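Local coordinates for protein putative lipase/esterase (Lactobacillus plantarum WCFS1, PDB 3BXP) that probably hydrolyses carboxylic esters, being a putative carboxylesterase or lipase of the alpha/beta-hydrolase fold, at residues Y35-I40 / H67-N72; W85-L90 / V123-G128; I111-F116 / G146-I151. All coordinates share one frame; numbering follows the deposited sequence.

Contact 1 (Y35-I40 / H67-N72); sequences YPIMII and HTVVLN
Pro-36 to Ile-40 run parallel to His-67 to Leu-71, with strand axes 4.5 Å apart and 19° off exact alignment, and five backbone hydrogen bonds join them. These are the two strands of a beta-alpha-beta unit whose linking helix is 54-63, and they illustrate how the central sheet of an alpha/beta-hydrolase fold is assembled. As parallel pairing requires, Met-38 (a selenomethionine here) straddles two partners, giving its N to His-67 O and receiving Val-69 N on its carbonyl. The shortest of the five bonds is Ile-40 N to Val-69 O, at 2.7 Å and nearly straight.

On the sheet face that carries Ile-37, Ile-39, His-67 and Val-69, the ethyl arm of Ile-37 spans two residues of the other strand. Its CG1 stands anti to the backbone N (chi1 179°), which brings CD1 to 3.6 Å from His-67 CB and 3.8 Å from Val-69 CG2. Farther along this face, Ile-39 CG2 meets Leu-71 CB at 4.1 Å. The other face, bearing Met-38, Ile-40 and Thr-68, packs on helix 54-63.

At the start of the pair, two rings meet in a T-shaped stack. The edge of Tyr-35 points at the face of His-67, the planes inclined at 73°. His-67 ND1 accepts a hydrogen bond from Leu-23 N and NE2 donates one to His-105 O, which together fix the rotation of the imidazole, while Tyr-35 OH is bonded to Asp-24 O. Tyr-35 CB also lies over the imidazole face, and Tyr-35 CD2 comes to 3.6 Å from His-67 CE1.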
ATOM      1  N   TYR B  35      -2.890 -16.466  24.474  1.00 19.97           N
ATOM      2  CA  TYR B  35      -2.190 -15.795  23.369  1.00 17.72           C
ATOM      3  C   TYR B  35      -3.024 -15.846  22.112  1.00 14.72           C
ATOM      4  O   TYR B  35      -3.725 -16.843  21.840  1.00 19.10           O
ATOM      5  CB  TYR B  35      -0.843 -16.463  23.019  1.00 20.39           C
ATOM      6  CG  TYR B  35       0.177 -16.516  24.120  1.00 21.28           C
ATOM      7  CD1 TYR B  35       0.599 -15.380  24.768  1.00 28.39           C
ATOM      8  CD2 TYR B  35       0.743 -17.729  24.465  1.00 27.21           C
ATOM      9  CE1 TYR B  35       1.560 -15.473  25.800  1.00 34.30           C
ATOM     10  CE2 TYR B  35       1.695 -17.825  25.443  1.00 28.59           C
ATOM     11  CZ  TYR B  35       2.102 -16.724  26.103  1.00 26.25           C
ATOM     12  OH  TYR B  35       3.087 -16.912  27.075  1.00 27.97           O
ATOM     13  N   PRO B  36      -2.965 -14.768  21.306  1.00 19.87           N
ATOM     14  CA  PRO B  36      -3.469 -14.862  19.950  1.00 18.74           C
ATOM     15  C   PRO B  36      -2.778 -15.958  19.165  1.00 18.63           C
ATOM     16  O   PRO B  36      -1.742 -16.486  19.549  1.00 18.96           O
ATOM     17  CB  PRO B  36      -3.104 -13.478  19.303  1.00 22.34           C
ATOM     18  CG  PRO B  36      -2.688 -12.596  20.416  1.00 23.83           C
ATOM     19  CD  PRO B  36      -2.177 -13.542  21.517  1.00 20.81           C
ATOM     20  N   ILE B  37      -3.359 -16.322  18.030  1.00 18.47           N
ATOM     21  CA  ILE B  37      -2.801 -17.418  17.227  1.00 16.80           C
ATOM     22  C   ILE B  37      -2.931 -17.086  15.744  1.00 19.69           C
ATOM     23  O   ILE B  37      -3.977 -16.590  15.269  1.00 21.53           O
ATOM     24  CB  ILE B  37      -3.541 -18.787  17.569  1.00 19.42           C
ATOM     25  CG1 ILE B  37      -3.025 -19.993  16.748  1.00 21.26           C
ATOM     26  CG2 ILE B  37      -5.062 -18.707  17.321  1.00 22.85           C
ATOM     27  CD1 ILE B  37      -3.124 -21.297  17.480  1.00 19.39           C
HETATM   28  N   MSE B  38      -1.875 -17.359  15.029  1.00 19.35           N
HETATM   29  CA  MSE B  38      -1.846 -17.151  13.576  1.00 19.71           C
HETATM   30  C   MSE B  38      -1.803 -18.488  12.892  1.00 21.22           C
HETATM   31  O   MSE B  38      -0.894 -19.269  13.094  1.00 19.99           O
HETATM   32  CB  MSE B  38      -0.617 -16.355  13.134  1.00 22.59           C
HETATM   33  CG  MSE B  38      -0.669 -16.028  11.708  1.00 22.90           C
HETATM   34 SE   MSE B  38       0.777 -14.815  11.204  0.75 22.67          SE
HETATM   35  CE  MSE B  38       0.248 -13.260  12.282  1.00 30.89           C
ATOM     36  N   ILE B  39      -2.751 -18.682  11.991  1.00 17.47           N
ATOM     37  CA  ILE B  39      -2.781 -19.856  11.098  1.00 20.68           C
ATOM     38  C   ILE B  39      -2.235 -19.489   9.723  1.00 19.44           C
ATOM     39  O   ILE B  39      -2.783 -18.607   9.043  1.00 22.00           O
ATOM     40  CB  ILE B  39      -4.226 -20.363  10.877  1.00 22.51           C
ATOM     41  CG1 ILE B  39      -4.926 -20.738  12.184  1.00 21.72           C
ATOM     42  CG2 ILE B  39      -4.220 -21.577   9.874  1.00 21.42           C
ATOM     43  CD1 ILE B  39      -6.474 -21.000  11.963  1.00 20.70           C
ATOM     44  N   ILE B  40      -1.173 -20.173   9.346  1.00 16.84           N
ATOM     45  CA  ILE B  40      -0.384 -19.833   8.133  1.00 18.87           C
ATOM     46  C   ILE B  40      -0.712 -20.831   7.021  1.00 21.62           C
ATOM     47  O   ILE B  40      -0.551 -22.074   7.196  1.00 21.40           O
ATOM     48  CB  ILE B  40       1.144 -19.813   8.423  1.00 19.45           C
ATOM     49  CG1 ILE B  40       1.544 -18.695   9.390  1.00 24.80           C
ATOM     50  CG2 ILE B  40       1.913 -19.667   7.093  1.00 17.80           C
ATOM     51  CD1 ILE B  40       2.952 -18.880   9.984  1.00 27.67           C
ATOM     52  N   HIS B  67       0.806 -17.828  19.236  1.00 19.41           N
ATOM     53  CA  HIS B  67       0.923 -19.209  18.758  1.00 19.62           C
ATOM     54  C   HIS B  67       0.888 -19.193  17.216  1.00 19.38           C
ATOM     55  O   HIS B  67       0.377 -18.224  16.639  1.00 19.59           O
ATOM     56  CB  HIS B  67      -0.278 -19.989  19.184  1.00 17.70           C
ATOM     57  CG  HIS B  67      -0.496 -20.114  20.643  1.00 18.86           C
ATOM     58  ND1 HIS B  67       0.385 -20.757  21.484  1.00 19.48           N
ATOM     59  CD2 HIS B  67      -1.563 -19.753  21.398  1.00 20.79           C
ATOM     60  CE1 HIS B  67      -0.142 -20.790  22.701  1.00 20.77           C
ATOM     61  NE2 HIS B  67      -1.322 -20.194  22.673  1.00 19.14           N
ATOM     62  N   THR B  68       1.436 -20.240  16.585  1.00 18.48           N
ATOM     63  CA  THR B  68       1.232 -20.381  15.152  1.00 18.33           C
ATOM     64  C   THR B  68       0.902 -21.791  14.789  1.00 21.73           C
ATOM     65  O   THR B  68       1.355 -22.732  15.413  1.00 19.91           O
ATOM     66  CB  THR B  68       2.421 -19.854  14.351  1.00 24.59           C
ATOM     67  OG1 THR B  68       3.573 -20.678  14.561  1.00 26.66           O
ATOM     68  CG2 THR B  68       2.706 -18.412  14.739  1.00 21.77           C
ATOM     69  N   VAL B  69       0.078 -21.931  13.752  1.00 19.34           N
ATOM     70  CA  VAL B  69      -0.252 -23.271  13.188  1.00 21.46           C
ATOM     71  C   VAL B  69      -0.039 -23.153  11.697  1.00 23.56           C
ATOM     72  O   VAL B  69      -0.507 -22.190  11.084  1.00 21.76           O
ATOM     73  CB  VAL B  69      -1.729 -23.702  13.476  1.00 20.00           C
ATOM     74  CG1 VAL B  69      -2.174 -24.994  12.655  1.00 24.33           C
ATOM     75  CG2 VAL B  69      -1.981 -23.925  15.011  1.00 21.33           C
ATOM     76  N   VAL B  70       0.673 -24.107  11.108  1.00 20.90           N
ATOM     77  CA  VAL B  70       0.817 -24.157   9.648  1.00 23.27           C
ATOM     78  C   VAL B  70      -0.106 -25.209   9.112  1.00 21.80           C
ATOM     79  O   VAL B  70      -0.117 -26.321   9.627  1.00 20.93           O
ATOM     80  CB  VAL B  70       2.294 -24.432   9.242  1.00 24.98           C
ATOM     81  CG1 VAL B  70       2.388 -24.541   7.697  1.00 20.86           C
ATOM     82  CG2 VAL B  70       3.237 -23.300   9.802  1.00 26.64           C
ATOM     83  N   LEU B  71      -0.930 -24.801   8.137  1.00 18.87           N
ATOM     84  CA  LEU B  71      -2.001 -25.589   7.522  1.00 18.42           C
ATOM     85  C   LEU B  71      -1.597 -25.949   6.101  1.00 23.21           C
ATOM     86  O   LEU B  71      -1.524 -25.094   5.246  1.00 21.46           O
ATOM     87  CB  LEU B  71      -3.310 -24.819   7.508  1.00 20.58           C
ATOM     88  CG  LEU B  71      -4.358 -25.476   6.555  1.00 18.43           C
ATOM     89  CD1 LEU B  71      -4.684 -26.935   6.853  1.00 24.36           C
ATOM     90  CD2 LEU B  71      -5.595 -24.541   6.575  1.00 22.52           C
ATOM     91  N   ASN B  72      -1.264 -27.216   5.884  1.00 20.59           N
ATOM     92  CA  ASN B  72      -0.929 -27.710   4.575  1.00 20.44           C
ATOM     93  C   ASN B  72      -2.184 -28.120   3.813  1.00 20.08           C
ATOM     94  O   ASN B  72      -2.536 -29.242   3.803  1.00 22.10           O
ATOM     95  CB  ASN B  72       0.046 -28.878   4.724  1.00 22.68           C
ATOM     96  CG  ASN B  72       1.532 -28.447   4.831  1.00 30.05           C
ATOM     97  OD1 ASN B  72       1.893 -27.269   4.876  1.00 23.79           O
ATOM     98  ND2 ASN B  72       2.402 -29.442   4.809  1.00 41.20           N
TER

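Contact 2 (W85-L90 / V123-G128); sequences WALQQL and VATYNG
Leu-87 and Leu-90, one helical turn apart, meet Thr-125 and Tyr-126 where helix 85-99 passes helix 118-129. The short segments cross at -73° with their axes 10.0 Å apart, a spacing that leaves the join to side chains. Both helices lie on the same side of the central sheet, Leu-90 resting on Ile-39 and Tyr-126 on Leu-113, so the contact is part of the helical layer of an alpha/beta-hydrolase fold.

The tight part is centred on Tyr-126. With CG anti to its backbone N (chi1 -164°), the ring leaves its own helix and reaches across to the other. Leu-90 sits over one face: its CG lies 4.0 Å from the ring centroid of Tyr-126 and 14° off the normal, a CH-pi contact, and its CD2 is 3.6 Å from Tyr-126 CG. At the ring edge, close to the ring plane, Leu-87 O approaches Tyr-126 CE1 at 3.5 Å. Beside this, Leu-87 CD2 touches Thr-125 CG2 at 3.7 Å, the two side chains crossing at about a right angle; the threonine hydroxyl is turned back to His-121 O of its own helix and leaves the methyl for the leucine.

The contact thins out toward Val-123, where the nearest approach is Leu-90 CD2 to Val-123 CA at 4.5 Å; Val-123 turns its own side chain to the sheet. Replacing Tyr-126 by an alanine would probably leave Leu-90 without the flat surface beneath its isobutyl group and open a gap between the helices.

Since the segments share no hydrogen bond, their union depends on the fit of buried carbon surfaces, and the approach of Leu-87 O to the ring edge is probably mildly favourable, since the C-H rim of an aromatic ring carries slight positive charge.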
ATOM      1  N   TRP B  85     -12.381 -28.190  -0.943  1.00 21.64           N
ATOM      2  CA  TRP B  85     -11.720 -28.856   0.195  1.00 18.71           C
ATOM      3  C   TRP B  85     -10.870 -27.951   1.077  1.00 20.33           C
ATOM      4  O   TRP B  85     -10.948 -28.068   2.302  1.00 19.77           O
ATOM      5  CB  TRP B  85     -10.888 -30.063  -0.252  1.00 21.24           C
ATOM      6  CG  TRP B  85     -11.552 -30.787  -1.406  1.00 17.47           C
ATOM      7  CD1 TRP B  85     -11.090 -30.862  -2.696  1.00 19.09           C
ATOM      8  CD2 TRP B  85     -12.819 -31.443  -1.403  1.00 20.86           C
ATOM      9  NE1 TRP B  85     -11.995 -31.506  -3.482  1.00 19.06           N
ATOM     10  CE2 TRP B  85     -13.049 -31.901  -2.703  1.00 18.29           C
ATOM     11  CE3 TRP B  85     -13.776 -31.710  -0.408  1.00 25.92           C
ATOM     12  CZ2 TRP B  85     -14.206 -32.585  -3.061  1.00 21.31           C
ATOM     13  CZ3 TRP B  85     -14.920 -32.418  -0.757  1.00 21.85           C
ATOM     14  CH2 TRP B  85     -15.112 -32.866  -2.064  1.00 25.78           C
ATOM     15  N   ALA B  86     -10.053 -27.080   0.487  1.00 19.28           N
ATOM     16  CA  ALA B  86      -9.164 -26.234   1.289  1.00 17.56           C
ATOM     17  C   ALA B  86      -9.935 -25.350   2.275  1.00 21.04           C
ATOM     18  O   ALA B  86      -9.441 -25.109   3.361  1.00 21.29           O
ATOM     19  CB  ALA B  86      -8.235 -25.369   0.398  1.00 18.11           C
ATOM     20  N   LEU B  87     -11.087 -24.846   1.867  1.00 20.26           N
ATOM     21  CA  LEU B  87     -11.954 -23.992   2.708  1.00 18.86           C
ATOM     22  C   LEU B  87     -12.478 -24.766   3.943  1.00 19.98           C
ATOM     23  O   LEU B  87     -12.421 -24.280   5.076  1.00 19.35           O
ATOM     24  CB  LEU B  87     -13.135 -23.435   1.899  1.00 19.85           C
ATOM     25  CG  LEU B  87     -12.827 -22.526   0.738  1.00 21.28           C
ATOM     26  CD1 LEU B  87     -14.106 -22.257  -0.044  1.00 22.28           C
ATOM     27  CD2 LEU B  87     -12.182 -21.221   1.208  1.00 23.28           C
ATOM     28  N   GLN B  88     -12.899 -26.008   3.705  1.00 23.37           N
ATOM     29  CA  GLN B  88     -13.387 -26.929   4.761  1.00 21.41           C
ATOM     30  C   GLN B  88     -12.255 -27.264   5.734  1.00 21.25           C
ATOM     31  O   GLN B  88     -12.431 -27.231   6.952  1.00 20.38           O
ATOM     32  CB  GLN B  88     -14.042 -28.167   4.121  1.00 20.99           C
ATOM     33  CG  GLN B  88     -15.291 -27.782   3.330  1.00 20.08           C
ATOM     34  CD  GLN B  88     -15.827 -28.788   2.307  1.00 22.78           C
ATOM     35  OE1 GLN B  88     -15.161 -29.708   1.861  1.00 27.42           O
ATOM     36  NE2 GLN B  88     -17.050 -28.539   1.876  1.00 36.40           N
ATOM     37  N   GLN B  89     -11.057 -27.498   5.190  1.00 20.42           N
ATOM     38  CA  GLN B  89      -9.871 -27.800   6.019  1.00 17.68           C
ATOM     39  C   GLN B  89      -9.441 -26.621   6.884  1.00 20.42           C
ATOM     40  O   GLN B  89      -9.046 -26.792   8.021  1.00 19.68           O
ATOM     41  CB  GLN B  89      -8.711 -28.217   5.128  1.00 21.09           C
ATOM     42  CG  GLN B  89      -8.927 -29.505   4.363  1.00 21.85           C
ATOM     43  CD  GLN B  89      -7.882 -29.770   3.271  1.00 20.71           C
ATOM     44  OE1 GLN B  89      -7.240 -28.852   2.708  1.00 19.58           O
ATOM     45  NE2 GLN B  89      -7.718 -31.061   2.949  1.00 19.19           N
ATOM     46  N   LEU B  90      -9.534 -25.427   6.331  1.00 23.13           N
ATOM     47  CA  LEU B  90      -9.191 -24.228   7.081  1.00 18.90           C
ATOM     48  C   LEU B  90     -10.263 -24.066   8.192  1.00 20.18           C
ATOM     49  O   LEU B  90      -9.941 -23.800   9.333  1.00 19.95           O
ATOM     50  CB  LEU B  90      -9.131 -23.028   6.168  1.00 19.87           C
ATOM     51  CG  LEU B  90      -8.830 -21.650   6.760  1.00 16.27           C
ATOM     52  CD1 LEU B  90      -7.712 -21.675   7.842  1.00 22.63           C
ATOM     53  CD2 LEU B  90      -8.498 -20.656   5.634  1.00 19.11           C
ATOM     54  N   VAL B 123      -6.915 -18.133   2.030  1.00 22.25           N
ATOM     55  CA  VAL B 123      -7.282 -17.168   3.089  1.00 19.59           C
ATOM     56  C   VAL B 123      -8.265 -16.079   2.617  1.00 19.96           C
ATOM     57  O   VAL B 123      -9.261 -15.749   3.283  1.00 19.32           O
ATOM     58  CB  VAL B 123      -6.000 -16.590   3.775  1.00 17.97           C
ATOM     59  CG1 VAL B 123      -6.360 -15.489   4.772  1.00 20.06           C
ATOM     60  CG2 VAL B 123      -5.247 -17.729   4.470  1.00 17.64           C
ATOM     61  N   ALA B 124      -7.963 -15.473   1.473  1.00 18.00           N
ATOM     62  CA  ALA B 124      -8.784 -14.384   0.948  1.00 21.98           C
ATOM     63  C   ALA B 124     -10.158 -14.917   0.605  1.00 23.27           C
ATOM     64  O   ALA B 124     -11.205 -14.322   0.904  1.00 23.00           O
ATOM     65  CB  ALA B 124      -8.080 -13.721  -0.272  1.00 20.23           C
ATOM     66  N   THR B 125     -10.184 -16.107   0.037  1.00 20.68           N
ATOM     67  CA  THR B 125     -11.477 -16.716  -0.308  1.00 20.38           C
ATOM     68  C   THR B 125     -12.256 -17.046   0.990  1.00 18.60           C
ATOM     69  O   THR B 125     -13.478 -16.827   1.072  1.00 21.48           O
ATOM     70  CB  THR B 125     -11.254 -17.971  -1.148  1.00 21.75           C
ATOM     71  OG1 THR B 125     -10.580 -17.595  -2.374  1.00 21.82           O
ATOM     72  CG2 THR B 125     -12.598 -18.690  -1.504  1.00 20.70           C
ATOM     73  N   TYR B 126     -11.552 -17.599   1.979  1.00 20.15           N
ATOM     74  CA  TYR B 126     -12.136 -17.908   3.286  1.00 19.55           C
ATOM     75  C   TYR B 126     -12.748 -16.665   3.916  1.00 21.83           C
ATOM     76  O   TYR B 126     -13.876 -16.678   4.511  1.00 18.15           O
ATOM     77  CB  TYR B 126     -11.109 -18.562   4.227  1.00 21.37           C
ATOM     78  CG  TYR B 126     -11.805 -19.224   5.417  1.00 17.58           C
ATOM     79  CD1 TYR B 126     -12.346 -20.499   5.291  1.00 24.40           C
ATOM     80  CD2 TYR B 126     -11.903 -18.583   6.633  1.00 21.22           C
ATOM     81  CE1 TYR B 126     -12.976 -21.106   6.355  1.00 21.13           C
ATOM     82  CE2 TYR B 126     -12.566 -19.174   7.691  1.00 22.98           C
ATOM     83  CZ  TYR B 126     -13.076 -20.435   7.555  1.00 24.59           C
ATOM     84  OH  TYR B 126     -13.737 -21.000   8.663  1.00 26.16           O
ATOM     85  N   ASN B 127     -12.016 -15.575   3.789  1.00 21.08           N
ATOM     86  CA  ASN B 127     -12.421 -14.329   4.423  1.00 21.42           C
ATOM     87  C   ASN B 127     -13.790 -13.890   3.883  1.00 21.61           C
ATOM     88  O   ASN B 127     -14.628 -13.301   4.602  1.00 23.45           O
ATOM     89  CB  ASN B 127     -11.363 -13.230   4.252  1.00 20.19           C
ATOM     90  CG  ASN B 127     -11.549 -12.110   5.241  1.00 21.64           C
ATOM     91  OD1 ASN B 127     -12.130 -12.311   6.319  1.00 21.35           O
ATOM     92  ND2 ASN B 127     -11.104 -10.907   4.885  1.00 19.28           N
ATOM     93  N   GLY B 128     -14.028 -14.205   2.622  1.00 21.29           N
ATOM     94  CA  GLY B 128     -15.302 -13.905   1.958  1.00 22.97           C
ATOM     95  C   GLY B 128     -16.434 -14.865   2.243  1.00 26.33           C
ATOM     96  O   GLY B 128     -17.503 -14.496   2.671  1.00 30.13           O
TER

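Contact 3 (I111-F116 / G146-I151); sequences IILAGF and GQHAAI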
ATOM      1  N   ILE B 111      -7.851 -14.995  16.566  1.00 20.54           N
ATOM      2  CA  ILE B 111      -7.361 -15.914  15.568  1.00 20.23           C
ATOM      3  C   ILE B 111      -7.151 -15.081  14.291  1.00 19.23           C
ATOM      4  O   ILE B 111      -8.072 -14.457  13.755  1.00 21.43           O
ATOM      5  CB  ILE B 111      -8.382 -17.075  15.310  1.00 21.43           C
ATOM      6  CG1 ILE B 111      -8.637 -17.894  16.597  1.00 19.72           C
ATOM      7  CG2 ILE B 111      -7.944 -18.013  14.152  1.00 19.48           C
ATOM      8  CD1 ILE B 111      -9.758 -18.898  16.439  1.00 24.99           C
ATOM      9  N   ILE B 112      -5.932 -15.129  13.782  1.00 19.47           N
ATOM     10  CA  ILE B 112      -5.517 -14.383  12.612  1.00 19.13           C
ATOM     11  C   ILE B 112      -5.105 -15.394  11.511  1.00 18.42           C
ATOM     12  O   ILE B 112      -4.395 -16.381  11.786  1.00 20.83           O
ATOM     13  CB  ILE B 112      -4.279 -13.533  12.958  1.00 20.66           C
ATOM     14  CG1 ILE B 112      -4.541 -12.627  14.179  1.00 23.72           C
ATOM     15  CG2 ILE B 112      -3.892 -12.645  11.751  1.00 22.93           C
ATOM     16  CD1 ILE B 112      -3.306 -12.406  14.986  1.00 27.54           C
ATOM     17  N   LEU B 113      -5.645 -15.269  10.309  1.00 18.27           N
ATOM     18  CA  LEU B 113      -5.231 -16.134   9.199  1.00 20.51           C
ATOM     19  C   LEU B 113      -4.222 -15.394   8.338  1.00 21.86           C
ATOM     20  O   LEU B 113      -4.396 -14.236   8.058  1.00 22.03           O
ATOM     21  CB  LEU B 113      -6.424 -16.445   8.292  1.00 19.63           C
ATOM     22  CG  LEU B 113      -7.709 -16.848   8.991  1.00 19.26           C
ATOM     23  CD1 LEU B 113      -8.825 -17.179   7.942  1.00 18.40           C
ATOM     24  CD2 LEU B 113      -7.411 -17.991   9.960  1.00 20.82           C
ATOM     25  N   ALA B 114      -3.147 -16.067   7.979  1.00 20.43           N
ATOM     26  CA  ALA B 114      -2.118 -15.447   7.124  1.00 20.22           C
ATOM     27  C   ALA B 114      -1.886 -16.376   5.944  1.00 22.91           C
ATOM     28  O   ALA B 114      -1.667 -17.585   6.136  1.00 23.11           O
ATOM     29  CB  ALA B 114      -0.840 -15.233   7.887  1.00 22.33           C
ATOM     30  N   GLY B 115      -1.949 -15.829   4.731  1.00 20.64           N
ATOM     31  CA  GLY B 115      -1.765 -16.626   3.521  1.00 19.15           C
ATOM     32  C   GLY B 115      -0.733 -15.954   2.624  1.00 19.83           C
ATOM     33  O   GLY B 115      -0.674 -14.729   2.538  1.00 19.97           O
ATOM     34  N   PHE B 116       0.112 -16.766   2.009  1.00 20.31           N
ATOM     35  CA  PHE B 116       1.174 -16.285   1.101  1.00 18.75           C
ATOM     36  C   PHE B 116       0.943 -16.923  -0.273  1.00 21.40           C
ATOM     37  O   PHE B 116       0.642 -18.094  -0.331  1.00 20.51           O
ATOM     38  CB  PHE B 116       2.530 -16.609   1.774  1.00 20.96           C
ATOM     39  CG  PHE B 116       2.657 -15.932   3.122  1.00 22.14           C
ATOM     40  CD1 PHE B 116       3.060 -14.586   3.216  1.00 23.13           C
ATOM     41  CD2 PHE B 116       2.246 -16.552   4.278  1.00 22.12           C
ATOM     42  CE1 PHE B 116       3.089 -13.960   4.420  1.00 25.56           C
ATOM     43  CE2 PHE B 116       2.243 -15.885   5.494  1.00 23.36           C
ATOM     44  CZ  PHE B 116       2.692 -14.587   5.545  1.00 25.70           C
ATOM     45  N   GLY B 146     -15.630 -21.695  15.618  1.00 20.78           N
ATOM     46  CA  GLY B 146     -14.556 -20.735  15.724  1.00 18.92           C
ATOM     47  C   GLY B 146     -14.604 -19.827  14.531  1.00 22.19           C
ATOM     48  O   GLY B 146     -15.149 -20.193  13.473  1.00 20.22           O
ATOM     49  N   GLN B 147     -14.088 -18.625  14.703  1.00 23.14           N
ATOM     50  CA  GLN B 147     -13.963 -17.683  13.589  1.00 22.31           C
ATOM     51  C   GLN B 147     -12.740 -16.800  13.742  1.00 21.90           C
ATOM     52  O   GLN B 147     -12.285 -16.513  14.801  1.00 24.45           O
ATOM     53  CB  GLN B 147     -15.219 -16.848  13.388  1.00 28.50           C
ATOM     54  CG  GLN B 147     -15.734 -16.142  14.631  1.00 39.15           C
ATOM     55  CD  GLN B 147     -17.103 -15.506  14.386  1.00 42.84           C
ATOM     56  OE1 GLN B 147     -18.096 -16.202  14.143  1.00 50.53           O
ATOM     57  NE2 GLN B 147     -17.146 -14.181  14.418  1.00 54.38           N
ATOM     58  N   HIS B 148     -12.208 -16.414  12.606  1.00 23.43           N
ATOM     59  CA  HIS B 148     -11.076 -15.517  12.565  1.00 19.64           C
ATOM     60  C   HIS B 148     -11.525 -14.089  12.739  1.00 18.68           C
ATOM     61  O   HIS B 148     -12.689 -13.724  12.522  1.00 19.42           O
ATOM     62  CB  HIS B 148     -10.269 -15.742  11.287  1.00 18.33           C
ATOM     63  CG  HIS B 148     -10.971 -15.318  10.051  1.00 18.58           C
ATOM     64  ND1 HIS B 148     -12.057 -15.991   9.535  1.00 18.22           N
ATOM     65  CD2 HIS B 148     -10.724 -14.287   9.204  1.00 19.77           C
ATOM     66  CE1 HIS B 148     -12.477 -15.355   8.450  1.00 25.47           C
ATOM     67  NE2 HIS B 148     -11.664 -14.334   8.214  1.00 22.77           N
ATOM     68  N   ALA B 149     -10.583 -13.303  13.219  1.00 20.62           N
ATOM     69  CA  ALA B 149     -10.796 -11.891  13.536  1.00 18.39           C
ATOM     70  C   ALA B 149     -10.214 -10.975  12.458  1.00 20.50           C
ATOM     71  O   ALA B 149     -10.582  -9.807  12.354  1.00 20.94           O
ATOM     72  CB  ALA B 149     -10.080 -11.641  14.825  1.00 18.46           C
ATOM     73  N   ALA B 150      -9.245 -11.509  11.729  1.00 19.12           N
ATOM     74  CA  ALA B 150      -8.469 -10.726  10.715  1.00 19.24           C
ATOM     75  C   ALA B 150      -7.627 -11.637   9.863  1.00 20.85           C
ATOM     76  O   ALA B 150      -7.413 -12.803  10.187  1.00 20.44           O
ATOM     77  CB  ALA B 150      -7.549  -9.692  11.377  1.00 21.89           C
ATOM     78  N   ILE B 151      -7.091 -11.064   8.796  1.00 19.82           N
ATOM     79  CA  ILE B 151      -6.232 -11.820   7.878  1.00 17.50           C
ATOM     80  C   ILE B 151      -5.023 -10.965   7.535  1.00 19.34           C
ATOM     81  O   ILE B 151      -5.054  -9.732   7.640  1.00 20.49           O
ATOM     82  CB  ILE B 151      -6.985 -12.320   6.538  1.00 18.19           C
ATOM     83  CG1 ILE B 151      -7.252 -11.190   5.525  1.00 18.89           C
ATOM     84  CG2 ILE B 151      -8.264 -13.086   6.908  1.00 22.75           C
ATOM     85  CD1 ILE B 151      -7.820 -11.663   4.164  1.00 20.36           C
TER
HETATM   86  O   HOH W   1     -10.874 -14.917  16.396  1.00 19.68           O
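Leu-113 and His-148 cross at about a right angle, the leucine reaching over one face of the imidazole. Its CD1 lies 3.7 Å from the ring centroid of His-148 and 16° off the normal, a CH-pi contact, while Leu-113 CG is 3.6 Å from His-148 CB. The histidine CG sits between its backbone N and carbonyl carbon (chi1 69°), which sets the ring beside Leu-113; a hydrogen bond from NE2 to Asn-127 OD1 holds its outer end. Farther on, Ile-151 CG2 meets Leu-113 CB at 4.1 Å.

The backbone pairing is parallel but irregular. Ala-149 N bonds almost straight to Ile-111 O at 2.8 Å, taking the place that regular pairing would give to Ala-150 N, which is buried here with no partner in the model. Regular pairing resumes with Leu-113 N to Ala-150 O at 3.0 Å. Before the irregularity, a water accepts from Ile-111 N and donates to Gln-147 O.

Strand 110-116 contains Gly-115 and runs on into Ser-117 and Gly-119, a GxSxG sequence in a strand-turn-helix setting consistent with the nucleophile elbow of alpha/beta hydrolases.

In the fold
Following the chain from the N terminus, contact 1 comes first and is complete before the others begin: it closes the loop that leaves strand 35-41, passes through helix 54-63 and returns as strand 67-72. Helix 85-99 then opens contact 2, and strand 110-116 opens contact 3 before helix 118-129 closes contact 2. Strand 150-154 closes contact 3 last, so contacts 2 and 3 cross rather than nest. Strands 35-41 and 110-116 are sheet neighbours, joined by backbone hydrogen bonds of Ile-39 with both Ile-112 and Ala-114, so contacts 1 and 3 together span four adjacent strands. Contact 2 lies over one side of that sheet, meeting it through Leu-71 and Leu-113.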